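Local coordinates for microcin B17-processing protein McbB (Escherichia coli str. K-12 substr. MG1655, PDB 6GRH), which is needed to process the inactive microcin B17 precursor peptide into the active antibiotic and carries a zinc ion held by four cysteines, at residues I141-E146 with S150-R155; V99-V104 with N131-S136; S34-T39 with K77-T82. One frame throughout, in Å; residues are numbered along the deposited sequence. Where two conformers were deposited one is given.

Contact 1 (I141-E146 with S150-R155); sequences IWLHLE and SDIVKR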
ATOM      1  N   ILE B 141     -21.879  -5.944  20.114  1.00 26.99           N
ATOM      2  CA  ILE B 141     -21.370  -7.189  20.648  1.00 26.79           C
ATOM      3  C   ILE B 141     -19.860  -7.251  20.428  1.00 25.88           C
ATOM      4  O   ILE B 141     -19.395  -7.309  19.269  1.00 24.99           O
ATOM      5  CB  ILE B 141     -22.061  -8.412  19.989  1.00 27.36           C
ATOM      6  CG1 ILE B 141     -23.577  -8.327  20.175  1.00 28.50           C
ATOM      7  CG2 ILE B 141     -21.472  -9.705  20.528  1.00 27.59           C
ATOM      8  CD1 ILE B 141     -24.365  -9.429  19.496  1.00 29.46           C
ATOM      9  N   TRP B 142     -19.105  -7.250  21.526  1.00 25.08           N
ATOM     10  CA  TRP B 142     -17.673  -7.442  21.484  1.00 24.56           C
ATOM     11  C   TRP B 142     -17.361  -8.906  21.760  1.00 24.86           C
ATOM     12  O   TRP B 142     -17.630  -9.398  22.842  1.00 24.84           O
ATOM     13  CB  TRP B 142     -16.957  -6.553  22.516  1.00 24.63           C
ATOM     14  CG  TRP B 142     -15.470  -6.493  22.258  1.00 24.05           C
ATOM     15  CD1 TRP B 142     -14.595  -7.565  22.249  1.00 24.25           C
ATOM     16  CD2 TRP B 142     -14.693  -5.347  21.931  1.00 23.27           C
ATOM     17  NE1 TRP B 142     -13.330  -7.135  21.965  1.00 23.88           N
ATOM     18  CE2 TRP B 142     -13.359  -5.792  21.733  1.00 23.21           C
ATOM     19  CE3 TRP B 142     -14.983  -3.987  21.787  1.00 23.12           C
ATOM     20  CZ2 TRP B 142     -12.315  -4.925  21.396  1.00 22.68           C
ATOM     21  CZ3 TRP B 142     -13.956  -3.119  21.446  1.00 22.77           C
ATOM     22  CH2 TRP B 142     -12.631  -3.599  21.250  1.00 22.90           C
ATOM     23  N   LEU B 143     -16.796  -9.610  20.767  1.00 24.54           N
ATOM     24  CA  LEU B 143     -16.388 -10.998  20.941  1.00 25.10           C
ATOM     25  C   LEU B 143     -14.876 -11.071  21.078  1.00 24.56           C
ATOM     26  O   LEU B 143     -14.173 -10.742  20.138  1.00 23.72           O
ATOM     27  CB  LEU B 143     -16.857 -11.825  19.763  1.00 25.71           C
ATOM     28  CG  LEU B 143     -16.423 -13.284  19.650  1.00 26.76           C
ATOM     29  CD1 LEU B 143     -16.863 -14.123  20.845  1.00 27.78           C
ATOM     30  CD2 LEU B 143     -16.986 -13.854  18.343  1.00 27.70           C
ATOM     31  N   HIS B 144     -14.384 -11.508  22.237  1.00 25.07           N
ATOM     32  CA  HIS B 144     -12.956 -11.563  22.497  1.00 25.00           C
ATOM     33  C   HIS B 144     -12.574 -13.019  22.714  1.00 26.13           C
ATOM     34  O   HIS B 144     -13.094 -13.661  23.621  1.00 26.81           O
ATOM     35  CB  HIS B 144     -12.581 -10.711  23.706  1.00 24.88           C
ATOM     36  CG  HIS B 144     -11.153 -10.850  24.114  1.00 24.64           C
ATOM     37  ND1 HIS B 144     -10.124 -10.318  23.375  1.00 24.61           N
ATOM     38  CD2 HIS B 144     -10.579 -11.520  25.134  1.00 25.40           C
ATOM     39  CE1 HIS B 144      -8.974 -10.625  23.952  1.00 25.07           C
ATOM     40  NE2 HIS B 144      -9.224 -11.323  25.041  1.00 25.46           N
ATOM     41  N   LEU B 145     -11.633 -13.515  21.899  1.00 26.40           N
ATOM     42  CA  LEU B 145     -11.159 -14.897  21.971  1.00 28.47           C
ATOM     43  C   LEU B 145      -9.645 -15.004  22.177  1.00 29.54           C
ATOM     44  O   LEU B 145      -8.873 -14.488  21.355  1.00 28.57           O
ATOM     45  CB  LEU B 145     -11.528 -15.631  20.684  1.00 29.19           C
ATOM     46  CG  LEU B 145     -13.027 -15.742  20.407  1.00 30.24           C
ATOM     47  CD1 LEU B 145     -13.284 -16.402  19.062  1.00 30.85           C
ATOM     48  CD2 LEU B 145     -13.714 -16.519  21.517  1.00 31.32           C
ATOM     49  N   GLU B 146      -9.227 -15.645  23.268  1.00 30.94           N
ATOM     50  CA  GLU B 146      -7.847 -16.125  23.421  1.00 32.37           C
ATOM     51  C   GLU B 146      -7.602 -17.394  22.619  1.00 34.49           C
ATOM     52  O   GLU B 146      -6.558 -17.547  21.980  1.00 34.77           O
ATOM     53  CB  GLU B 146      -7.487 -16.369  24.894  1.00 33.66           C
ATOM     54  CG  GLU B 146      -7.150 -15.094  25.615  1.00 33.67           C
ATOM     55  CD  GLU B 146      -6.442 -15.245  26.953  1.00 34.60           C
ATOM     56  OE1 GLU B 146      -5.911 -16.325  27.306  1.00 36.71           O
ATOM     57  OE2 GLU B 146      -6.393 -14.209  27.631  1.00 34.35           O
ATOM     58  N   SER B 150     -12.775 -20.233  14.099  1.00 30.98           N
ATOM     59  CA  SER B 150     -13.729 -19.559  13.214  1.00 30.61           C
ATOM     60  C   SER B 150     -15.185 -19.949  13.436  1.00 31.15           C
ATOM     61  O   SER B 150     -16.055 -19.115  13.246  1.00 31.24           O
ATOM     62  CB  SER B 150     -13.367 -19.775  11.733  1.00 30.62           C
ATOM     63  OG  SER B 150     -13.345 -21.143  11.390  1.00 31.06           O
ATOM     64  N   ASP B 151     -15.444 -21.205  13.803  1.00 32.46           N
ATOM     65  CA  ASP B 151     -16.789 -21.665  14.172  1.00 33.82           C
ATOM     66  C   ASP B 151     -17.458 -20.852  15.286  1.00 32.48           C
ATOM     67  O   ASP B 151     -18.671 -20.722  15.293  1.00 31.94           O
ATOM     68  CB  ASP B 151     -16.785 -23.146  14.600  1.00 36.59           C
ATOM     69  CG  ASP B 151     -16.744 -24.112  13.425  1.00 38.45           C
ATOM     70  OD1 ASP B 151     -16.837 -23.686  12.251  1.00 39.98           O
ATOM     71  OD2 ASP B 151     -16.636 -25.326  13.681  1.00 40.55           O
ATOM     72  N   ILE B 152     -16.671 -20.324  16.226  1.00 31.53           N
ATOM     73  CA  ILE B 152     -17.224 -19.504  17.315  1.00 30.97           C
ATOM     74  C   ILE B 152     -17.783 -18.204  16.747  1.00 29.87           C
ATOM     75  O   ILE B 152     -18.881 -17.800  17.071  1.00 29.56           O
ATOM     76  CB  ILE B 152     -16.170 -19.189  18.372  1.00 30.80           C
ATOM     77  CG1 ILE B 152     -15.705 -20.498  19.041  1.00 31.94           C
ATOM     78  CG2 ILE B 152     -16.726 -18.200  19.377  1.00 30.49           C
ATOM     79  CD1 ILE B 152     -14.471 -20.349  19.899  1.00 32.15           C
ATOM     80  N   VAL B 153     -17.020 -17.565  15.862  1.00 29.51           N
ATOM     81  CA  VAL B 153     -17.477 -16.345  15.214  1.00 29.04           C
ATOM     82  C   VAL B 153     -18.720 -16.634  14.387  1.00 30.29           C
ATOM     83  O   VAL B 153     -19.674 -15.858  14.409  1.00 30.31           O
ATOM     84  CB  VAL B 153     -16.374 -15.695  14.344  1.00 27.87           C
ATOM     85  CG1 VAL B 153     -16.887 -14.415  13.683  1.00 27.35           C
ATOM     86  CG2 VAL B 153     -15.152 -15.384  15.188  1.00 27.07           C
ATOM     87  N   LYS B 154     -18.719 -17.755  13.676  1.00 31.25           N
ATOM     88  CA  LYS B 154     -19.845 -18.119  12.835  1.00 33.51           C
ATOM     89  C   LYS B 154     -21.131 -18.345  13.647  1.00 33.45           C
ATOM     90  O   LYS B 154     -22.198 -17.904  13.236  1.00 32.42           O
ATOM     91  CB  LYS B 154     -19.479 -19.364  12.030  1.00 36.70           C
ATOM     92  CG  LYS B 154     -20.526 -19.888  11.079  1.00 40.13           C
ATOM     93  CD  LYS B 154     -19.895 -21.031  10.272  1.00 42.77           C
ATOM     94  CE  LYS B 154     -20.903 -21.749   9.409  1.00 45.64           C
ATOM     95  NZ  LYS B 154     -21.047 -21.010   8.121  1.00 47.66           N
ATOM     96  N   ARG B 155     -21.005 -19.008  14.792  1.00 33.43           N
ATOM     97  CA  ARG B 155     -22.134 -19.196  15.713  1.00 35.23           C
ATOM     98  C   ARG B 155     -22.732 -17.851  16.190  1.00 33.87           C
ATOM     99  O   ARG B 155     -23.951 -17.677  16.206  1.00 34.17           O
ATOM    100  CB  ARG B 155     -21.683 -20.012  16.924  1.00 37.54           C
ATOM    101  CG  ARG B 155     -22.747 -20.218  18.002  1.00 40.57           C
ATOM    102  CD  ARG B 155     -22.110 -20.616  19.318  1.00 43.08           C
ATOM    103  NE  ARG B 155     -23.052 -20.594  20.447  1.00 45.81           N
ATOM    104  CZ  ARG B 155     -22.696 -20.563  21.733  1.00 47.35           C
ATOM    105  NH1 ARG B 155     -21.410 -20.545  22.091  1.00 47.84           N
ATOM    106  NH2 ARG B 155     -23.635 -20.541  22.682  1.00 48.57           N
TER
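L145, near the end of segment 141-146, and I152 of the following helix meet through branched methyl groups. They reach toward one another tip to tip, with L145 CD1 3.9 Å from I152 CG2 and the other L145 methyl, CD2, at 4.1 Å from that same CG2, which thus abuts both prongs of the leucine fork. Alongside, L143 crosses V153 at a slant: L143 CD2 lies 4.0 Å from V153 CG2 and is equally near the helix backbone at V153 CA. With its CG anti to the backbone N (chi1 174°), L143 also brings CD1 to 4.3 Å from I152 CG2. These pairs join the first two elements of a beta-alpha-beta unit, strand 139-144 and helix 150-160, which continues into strand 167-174. V153 is also about 9 Å from the zinc ion, measured from its side chain. The side of the helix turned from the strand is the more open one: K154 is exposed and D151 partly so. R155, on a further flank, is held elsewhere, its NH1 and NH2 hydrogen-bonding to I128 O and D130 O. I152 stands at the border, partly exposed and leaning on I128 as well as on the leucines.

Contact 2 (V99-V104 with N131-S136); sequences VIISDV and NNINVS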
ATOM      1  N   VAL B  99     -22.174  -5.587  25.023  1.00 29.91           N
ATOM      2  CA  VAL B  99     -21.941  -6.831  25.749  1.00 30.18           C
ATOM      3  C   VAL B  99     -20.583  -7.353  25.316  1.00 28.99           C
ATOM      4  O   VAL B  99     -20.188  -7.162  24.184  1.00 28.74           O
ATOM      5  CB  VAL B  99     -23.026  -7.898  25.519  1.00 31.23           C
ATOM      6  CG1 VAL B  99     -24.360  -7.436  26.070  1.00 32.66           C
ATOM      7  CG2 VAL B  99     -23.212  -8.277  24.061  1.00 30.90           C
ATOM      8  N   ILE B 100     -19.880  -8.008  26.225  1.00 28.42           N
ATOM      9  CA  ILE B 100     -18.634  -8.678  25.908  1.00 27.71           C
ATOM     10  C   ILE B 100     -18.873 -10.178  26.005  1.00 27.97           C
ATOM     11  O   ILE B 100     -19.335 -10.667  27.038  1.00 28.35           O
ATOM     12  CB  ILE B 100     -17.498  -8.250  26.841  1.00 28.08           C
ATOM     13  CG1 ILE B 100     -17.224  -6.766  26.640  1.00 27.72           C
ATOM     14  CG2 ILE B 100     -16.230  -9.066  26.537  1.00 28.77           C
ATOM     15  CD1 ILE B 100     -16.185  -6.208  27.572  1.00 27.99           C
ATOM     16  N   ILE B 101     -18.634 -10.890  24.902  1.00 27.19           N
ATOM     17  CA  ILE B 101     -18.747 -12.347  24.854  1.00 28.31           C
ATOM     18  C   ILE B 101     -17.326 -12.876  24.742  1.00 28.17           C
ATOM     19  O   ILE B 101     -16.535 -12.410  23.882  1.00 26.48           O
ATOM     20  CB  ILE B 101     -19.625 -12.854  23.676  1.00 28.66           C
ATOM     21  CG1 ILE B 101     -21.047 -12.270  23.752  1.00 29.51           C
ATOM     22  CG2 ILE B 101     -19.697 -14.370  23.707  1.00 29.99           C
ATOM     23  CD1 ILE B 101     -22.013 -12.660  22.645  1.00 30.06           C
ATOM     24  N   SER B 102     -16.959 -13.812  25.606  1.00 29.00           N
ATOM     25  CA  SER B 102     -15.555 -14.252  25.620  1.00 29.50           C
ATOM     26  C   SER B 102     -15.365 -15.653  26.110  1.00 30.72           C
ATOM     27  O   SER B 102     -16.188 -16.168  26.871  1.00 31.78           O
ATOM     28  CB  SER B 102     -14.720 -13.302  26.501  1.00 29.20           C
ATOM     29  OG  SER B 102     -13.332 -13.515  26.331  1.00 29.24           O
ATOM     30  N   ASP B 103     -14.261 -16.254  25.684  1.00 30.90           N
ATOM     31  CA  ASP B 103     -13.783 -17.516  26.251  1.00 32.79           C
ATOM     32  C   ASP B 103     -12.953 -17.311  27.502  1.00 33.25           C
ATOM     33  O   ASP B 103     -12.633 -18.280  28.179  1.00 34.51           O
ATOM     34  CB  ASP B 103     -13.027 -18.358  25.201  1.00 33.41           C
ATOM     35  CG  ASP B 103     -11.705 -17.725  24.704  1.00 33.13           C
ATOM     36  OD1 ASP B 103     -11.374 -16.556  24.996  1.00 32.59           O
ATOM     37  OD2 ASP B 103     -10.997 -18.429  23.937  1.00 35.08           O
ATOM     38  N   VAL B 104     -12.612 -16.063  27.832  1.00 32.63           N
ATOM     39  CA  VAL B 104     -11.953 -15.735  29.114  1.00 33.72           C
ATOM     40  C   VAL B 104     -12.758 -14.657  29.863  1.00 33.70           C
ATOM     41  O   VAL B 104     -12.230 -13.596  30.158  1.00 32.73           O
ATOM     42  CB  VAL B 104     -10.456 -15.307  28.931  1.00 33.39           C
ATOM     43  CG1 VAL B 104      -9.612 -16.486  28.478  1.00 34.68           C
ATOM     44  CG2 VAL B 104     -10.288 -14.145  27.960  1.00 32.36           C
ATOM     45  N   ASN B 131     -25.079 -21.815  26.601  1.00 64.22           N
ATOM     46  CA  ASN B 131     -26.188 -22.020  25.671  1.00 65.81           C
ATOM     47  C   ASN B 131     -27.231 -20.938  25.959  1.00 66.29           C
ATOM     48  O   ASN B 131     -27.227 -20.338  27.044  1.00 66.76           O
ATOM     49  CB  ASN B 131     -26.785 -23.429  25.839  1.00 69.39           C
ATOM     50  CG  ASN B 131     -25.794 -24.536  25.482  1.00 70.17           C
ATOM     51  OD1 ASN B 131     -25.719 -25.551  26.162  1.00 71.98           O
ATOM     52  ND2 ASN B 131     -25.026 -24.335  24.411  1.00 69.57           N
ATOM     53  N   ASN B 132     -28.110 -20.675  24.992  1.00 66.78           N
ATOM     54  CA  ASN B 132     -29.189 -19.672  25.146  1.00 67.79           C
ATOM     55  C   ASN B 132     -28.658 -18.287  25.550  1.00 65.42           C
ATOM     56  O   ASN B 132     -29.084 -17.712  26.559  1.00 67.09           O
ATOM     57  CB  ASN B 132     -30.275 -20.136  26.152  1.00 70.10           C
ATOM     58  CG  ASN B 132     -31.108 -21.316  25.653  1.00 72.64           C
ATOM     59  OD1 ASN B 132     -31.041 -21.721  24.491  1.00 72.70           O
ATOM     60  ND2 ASN B 132     -31.927 -21.857  26.545  1.00 74.78           N
ATOM     61  N   ILE B 133     -27.722 -17.769  24.757  1.00 62.69           N
ATOM     62  CA  ILE B 133     -27.229 -16.401  24.904  1.00 59.11           C
ATOM     63  C   ILE B 133     -28.249 -15.479  24.218  1.00 56.98           C
ATOM     64  O   ILE B 133     -28.522 -15.660  23.043  1.00 56.04           O
ATOM     65  CB  ILE B 133     -25.833 -16.231  24.235  1.00 58.47           C
ATOM     66  CG1 ILE B 133     -24.786 -17.198  24.814  1.00 58.33           C
ATOM     67  CG2 ILE B 133     -25.327 -14.798  24.376  1.00 57.06           C
ATOM     68  CD1 ILE B 133     -23.488 -17.262  24.008  1.00 57.45           C
ATOM     69  N   ASN B 134     -28.828 -14.524  24.945  1.00 56.09           N
ATOM     70  CA  ASN B 134     -29.715 -13.491  24.362  1.00 55.28           C
ATOM     71  C   ASN B 134     -29.043 -12.110  24.339  1.00 53.78           C
ATOM     72  O   ASN B 134     -28.310 -11.785  25.271  1.00 53.54           O
ATOM     73  CB  ASN B 134     -30.995 -13.378  25.182  1.00 56.65           C
ATOM     74  N   VAL B 135     -29.307 -11.312  23.291  1.00 51.96           N
ATOM     75  CA  VAL B 135     -28.893  -9.900  23.211  1.00 50.11           C
ATOM     76  C   VAL B 135     -30.036  -9.010  22.699  1.00 50.04           C
ATOM     77  O   VAL B 135     -30.705  -9.358  21.732  1.00 51.54           O
ATOM     78  CB  VAL B 135     -27.662  -9.722  22.272  1.00 49.67           C
ATOM     79  CG1 VAL B 135     -27.241  -8.267  22.194  1.00 48.70           C
ATOM     80  CG2 VAL B 135     -26.491 -10.574  22.741  1.00 49.50           C
ATOM     81  N   SER B 136     -30.221  -7.847  23.318  1.00 49.06           N
ATOM     82  CA  SER B 136     -31.251  -6.867  22.921  1.00 50.08           C
ATOM     83  C   SER B 136     -30.972  -6.086  21.623  1.00 49.30           C
ATOM     84  O   SER B 136     -29.862  -6.127  21.102  1.00 45.13           O
ATOM     85  CB  SER B 136     -31.398  -5.816  24.027  1.00 51.29           C
ATOM     86  OG  SER B 136     -31.707  -6.422  25.270  1.00 53.59           O
TER
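Apolar contact alone joins V99 and I101 to V135 and I133, and it does so through two well-separated methyl pairs. At one end V99 CG2 meets V135 CG2 at 4.2 Å. At the other, I101 CD1 approaches I133 CG2 at 4.3 Å; the outer bond of the strand isoleucine is extended (chi2 179°), which carries CD1 out to span the gap. The CB atoms of all four residues point toward the opposite segment, yet the backbones stay apart, with 8.0 Å between V99 CA and V135 CA, and no hydrogen bond crosses. The connection here belongs to a sheet whose strand order 2-1-3-4 is consistent with a Rossmann-like fold: the chain leaves strand 122-127, runs over the neighbouring strand 97-102 as an irregular segment, and returns to the sheet as strand 139-144. Helix 150-160 shares the work, since I156 packs on I101 and F160 on both I133 and V135. Polar bonds, by contrast, stay within a segment or lead to other parts of the fold. Where the strand ends, S102 OG accepts from V104 N at 3.0 Å in an ST turn, with an N-H...O angle of 164°. Just beyond, the carboxylate of D103 takes two backbone amides, E146 N on OD1 and N147 N on OD2, tying the turn to the loop after strand 139-144. I133 O receives K159 NZ from the helix.

Contact 3 (S34-T39 with K77-T82); sequences SSVDIT and KEFLIT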
ATOM      1  N   SER B  34      -6.357  21.849  31.853  1.00 28.68           N
ATOM      2  CA  SER B  34      -5.813  22.951  32.610  1.00 28.84           C
ATOM      3  C   SER B  34      -5.389  22.567  34.006  1.00 28.35           C
ATOM      4  O   SER B  34      -5.633  21.466  34.465  1.00 27.43           O
ATOM      5  CB  SER B  34      -6.846  24.094  32.680  1.00 30.02           C
ATOM      6  OG  SER B  34      -7.978  23.690  33.467  1.00 29.69           O
ATOM      7  N   SER B  35      -4.749  23.519  34.676  0.50 28.86           N
ATOM      8  CA  SER B  35      -4.466  23.405  36.084  0.50 29.24           C
ATOM      9  C   SER B  35      -4.897  24.702  36.775  0.50 29.71           C
ATOM     10  O   SER B  35      -4.723  25.782  36.222  0.50 29.50           O
ATOM     11  CB  SER B  35      -2.992  23.117  36.313  0.50 29.95           C
ATOM     12  OG  SER B  35      -2.780  22.756  37.661  0.50 30.86           O
ATOM     13  N   VAL B  36      -5.475  24.573  37.973  1.00 29.91           N
ATOM     14  CA  VAL B  36      -6.041  25.723  38.704  1.00 30.96           C
ATOM     15  C   VAL B  36      -5.626  25.652  40.167  1.00 31.77           C
ATOM     16  O   VAL B  36      -5.744  24.612  40.799  1.00 30.50           O
ATOM     17  CB  VAL B  36      -7.581  25.788  38.573  1.00 30.61           C
ATOM     18  CG1 VAL B  36      -8.141  27.046  39.243  1.00 31.96           C
ATOM     19  CG2 VAL B  36      -8.008  25.764  37.110  1.00 30.41           C
ATOM     20  N   ASP B  37      -5.102  26.769  40.678  1.00 33.49           N
ATOM     21  CA  ASP B  37      -4.880  26.933  42.110  1.00 35.06           C
ATOM     22  C   ASP B  37      -6.249  27.314  42.714  1.00 34.23           C
ATOM     23  O   ASP B  37      -6.722  28.415  42.501  1.00 34.58           O
ATOM     24  CB  ASP B  37      -3.809  28.011  42.347  1.00 37.58           C
ATOM     25  CG  ASP B  37      -3.347  28.106  43.806  1.00 40.35           C
ATOM     26  OD1 ASP B  37      -3.745  27.277  44.659  1.00 43.13           O
ATOM     27  OD2 ASP B  37      -2.561  29.036  44.117  1.00 43.01           O
ATOM     28  N   ILE B  38      -6.870  26.397  43.436  1.00 33.59           N
ATOM     29  CA  ILE B  38      -8.259  26.572  43.896  1.00 33.86           C
ATOM     30  C   ILE B  38      -8.260  27.372  45.195  1.00 35.29           C
ATOM     31  O   ILE B  38      -7.637  26.960  46.169  1.00 36.40           O
ATOM     32  CB  ILE B  38      -8.940  25.221  44.166  1.00 33.01           C
ATOM     33  CG1 ILE B  38      -9.005  24.376  42.900  1.00 32.04           C
ATOM     34  CG2 ILE B  38     -10.359  25.400  44.748  1.00 33.14           C
ATOM     35  CD1 ILE B  38      -9.902  24.919  41.803  1.00 31.85           C
ATOM     36  N   THR B  39      -8.950  28.500  45.215  1.00 35.97           N
ATOM     37  CA  THR B  39      -8.983  29.336  46.429  1.00 37.53           C
ATOM     38  C   THR B  39     -10.364  29.424  47.084  1.00 37.52           C
ATOM     39  O   THR B  39     -10.516  30.144  48.030  1.00 39.03           O
ATOM     40  CB  THR B  39      -8.482  30.763  46.143  1.00 38.64           C
ATOM     41  OG1 THR B  39      -9.247  31.315  45.056  1.00 39.00           O
ATOM     42  CG2 THR B  39      -6.958  30.742  45.795  1.00 38.97           C
ATOM     43  N   LYS B  77     -20.859  25.580  36.672  1.00 34.29           N
ATOM     44  CA  LYS B  77     -20.831  24.699  35.513  1.00 35.05           C
ATOM     45  C   LYS B  77     -19.851  25.164  34.442  1.00 34.63           C
ATOM     46  O   LYS B  77     -19.093  24.357  33.918  1.00 32.75           O
ATOM     47  CB  LYS B  77     -22.203  24.549  34.894  1.00 36.96           C
ATOM     48  CG  LYS B  77     -23.043  23.508  35.601  1.00 38.20           C
ATOM     49  CD  LYS B  77     -24.465  23.608  35.106  1.00 39.99           C
ATOM     50  CE  LYS B  77     -25.386  22.814  35.998  1.00 41.63           C
ATOM     51  NZ  LYS B  77     -26.781  23.325  35.926  1.00 43.09           N
ATOM     52  N   GLU B  78     -19.879  26.464  34.157  1.00 35.81           N
ATOM     53  CA  GLU B  78     -18.950  27.087  33.206  1.00 36.68           C
ATOM     54  C   GLU B  78     -17.479  26.862  33.601  1.00 34.20           C
ATOM     55  O   GLU B  78     -16.622  26.589  32.749  1.00 32.77           O
ATOM     56  CB  GLU B  78     -19.235  28.594  33.103  1.00 40.24           C
ATOM     57  CG  GLU B  78     -18.565  29.253  31.914  1.00 43.16           C
ATOM     58  CD  GLU B  78     -18.828  30.752  31.842  1.00 46.95           C
ATOM     59  OE1 GLU B  78     -19.480  31.337  32.756  1.00 50.49           O
ATOM     60  OE2 GLU B  78     -18.369  31.353  30.846  1.00 50.53           O
ATOM     61  N   PHE B  79     -17.197  26.986  34.891  1.00 33.17           N
ATOM     62  CA  PHE B  79     -15.859  26.710  35.422  1.00 31.67           C
ATOM     63  C   PHE B  79     -15.478  25.240  35.197  1.00 30.50           C
ATOM     64  O   PHE B  79     -14.393  24.943  34.700  1.00 29.21           O
ATOM     65  CB  PHE B  79     -15.785  27.071  36.914  1.00 32.16           C
ATOM     66  CG  PHE B  79     -14.503  26.662  37.572  1.00 31.50           C
ATOM     67  CD1 PHE B  79     -13.382  27.475  37.495  1.00 31.85           C
ATOM     68  CD2 PHE B  79     -14.390  25.445  38.205  1.00 31.36           C
ATOM     69  CE1 PHE B  79     -12.196  27.113  38.090  1.00 31.11           C
ATOM     70  CE2 PHE B  79     -13.187  25.069  38.793  1.00 31.05           C
ATOM     71  CZ  PHE B  79     -12.103  25.915  38.746  1.00 30.80           C
ATOM     72  N   LEU B  80     -16.388  24.338  35.557  1.00 29.82           N
ATOM     73  CA  LEU B  80     -16.126  22.909  35.460  1.00 29.48           C
ATOM     74  C   LEU B  80     -15.936  22.465  34.014  1.00 29.11           C
ATOM     75  O   LEU B  80     -15.122  21.600  33.752  1.00 28.27           O
ATOM     76  CB  LEU B  80     -17.256  22.111  36.129  1.00 29.65           C
ATOM     77  CG  LEU B  80     -17.377  22.303  37.654  1.00 30.32           C
ATOM     78  CD1 LEU B  80     -18.666  21.702  38.194  1.00 31.18           C
ATOM     79  CD2 LEU B  80     -16.184  21.732  38.389  1.00 29.86           C
ATOM     80  N   ILE B  81     -16.690  23.065  33.086  1.00 30.16           N
ATOM     81  CA  ILE B  81     -16.601  22.735  31.677  1.00 30.64           C
ATOM     82  C   ILE B  81     -15.307  23.306  31.072  1.00 30.76           C
ATOM     83  O   ILE B  81     -14.591  22.591  30.354  1.00 30.05           O
ATOM     84  CB  ILE B  81     -17.807  23.259  30.863  1.00 31.92           C
ATOM     85  CG1 ILE B  81     -19.055  22.425  31.196  1.00 33.11           C
ATOM     86  CG2 ILE B  81     -17.536  23.200  29.352  1.00 31.90           C
ATOM     87  CD1 ILE B  81     -20.358  23.088  30.796  1.00 34.48           C
ATOM     88  N   THR B  82     -15.046  24.583  31.330  1.00 31.70           N
ATOM     89  CA  THR B  82     -13.917  25.267  30.686  1.00 32.19           C
ATOM     90  C   THR B  82     -12.585  24.719  31.165  1.00 31.33           C
ATOM     91  O   THR B  82     -11.675  24.610  30.362  1.00 31.75           O
ATOM     92  CB  THR B  82     -13.957  26.796  30.854  1.00 33.63           C
ATOM     93  OG1 THR B  82     -14.064  27.134  32.244  1.00 36.14           O
ATOM     94  CG2 THR B  82     -15.120  27.386  30.099  1.00 34.20           C
TER
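E78 O is gripped twice by T82, a bifurcated acceptor one residue before the phenylalanine that makes this contact. T82 N supplies the ordinary helical bond at 2.9 Å, and T82 OG1 adds a shorter one of 2.7 Å to E78 O, arriving from the opposite face of the carbonyl plane. The hydroxyl approaches at a C=O...OG1 angle of 139°, 24° out of that plane. The contact itself rests on F79, where a chi1 of 173° swings the ring away from the backbone N and toward strand 34-38. V36 comes from the opposite direction and sets CG1 at the ring's edge, near its plane, 4.2 Å from F79 CZ. I38 meets the same atom obliquely: its chain is bent at the second torsion, and CD1 comes to 3.9 Å from F79 CZ. Three strands followed by three helices, with short strand 56-57 among them, are consistent with the winged-helix-like peptide-recognition domain of such processing enzymes. In keeping with this, strand 34-38 pairs in an antiparallel ladder with a strand of another protein's chain, probably the precursor peptide, and an aromatic side chain of that chain meets F79 edge-to-face. M43 of helix 41-52 also packs on F79. S34 OG is hydrogen-bonded to T83 O, just past the helix end, while D37 OD2 is hydrogen-bonded to Y225 OH of a second McbB subunit.

In the fold
Along the chain the three contacts come in series: contact 3 closes first, then contact 2, then contact 1. Contacts 1 and 2 belong together, their centres about 10 Å apart, because strands 97-102 and 139-144 are neighbours in the mixed sheet; a probable backbone hydrogen bond of 2.7 Å from I101 N to W142 O and another of 2.7 Å between S102 OG and H144 O fasten them. Contact 3 lies across the chain's centre, about 45 Å from contact 1 and about 42 Å from contact 2 between centres, in the separate antiparallel sheet of the N-terminal domain. McbB thus keeps its probable peptide-binding strand well away from the mixed sheet.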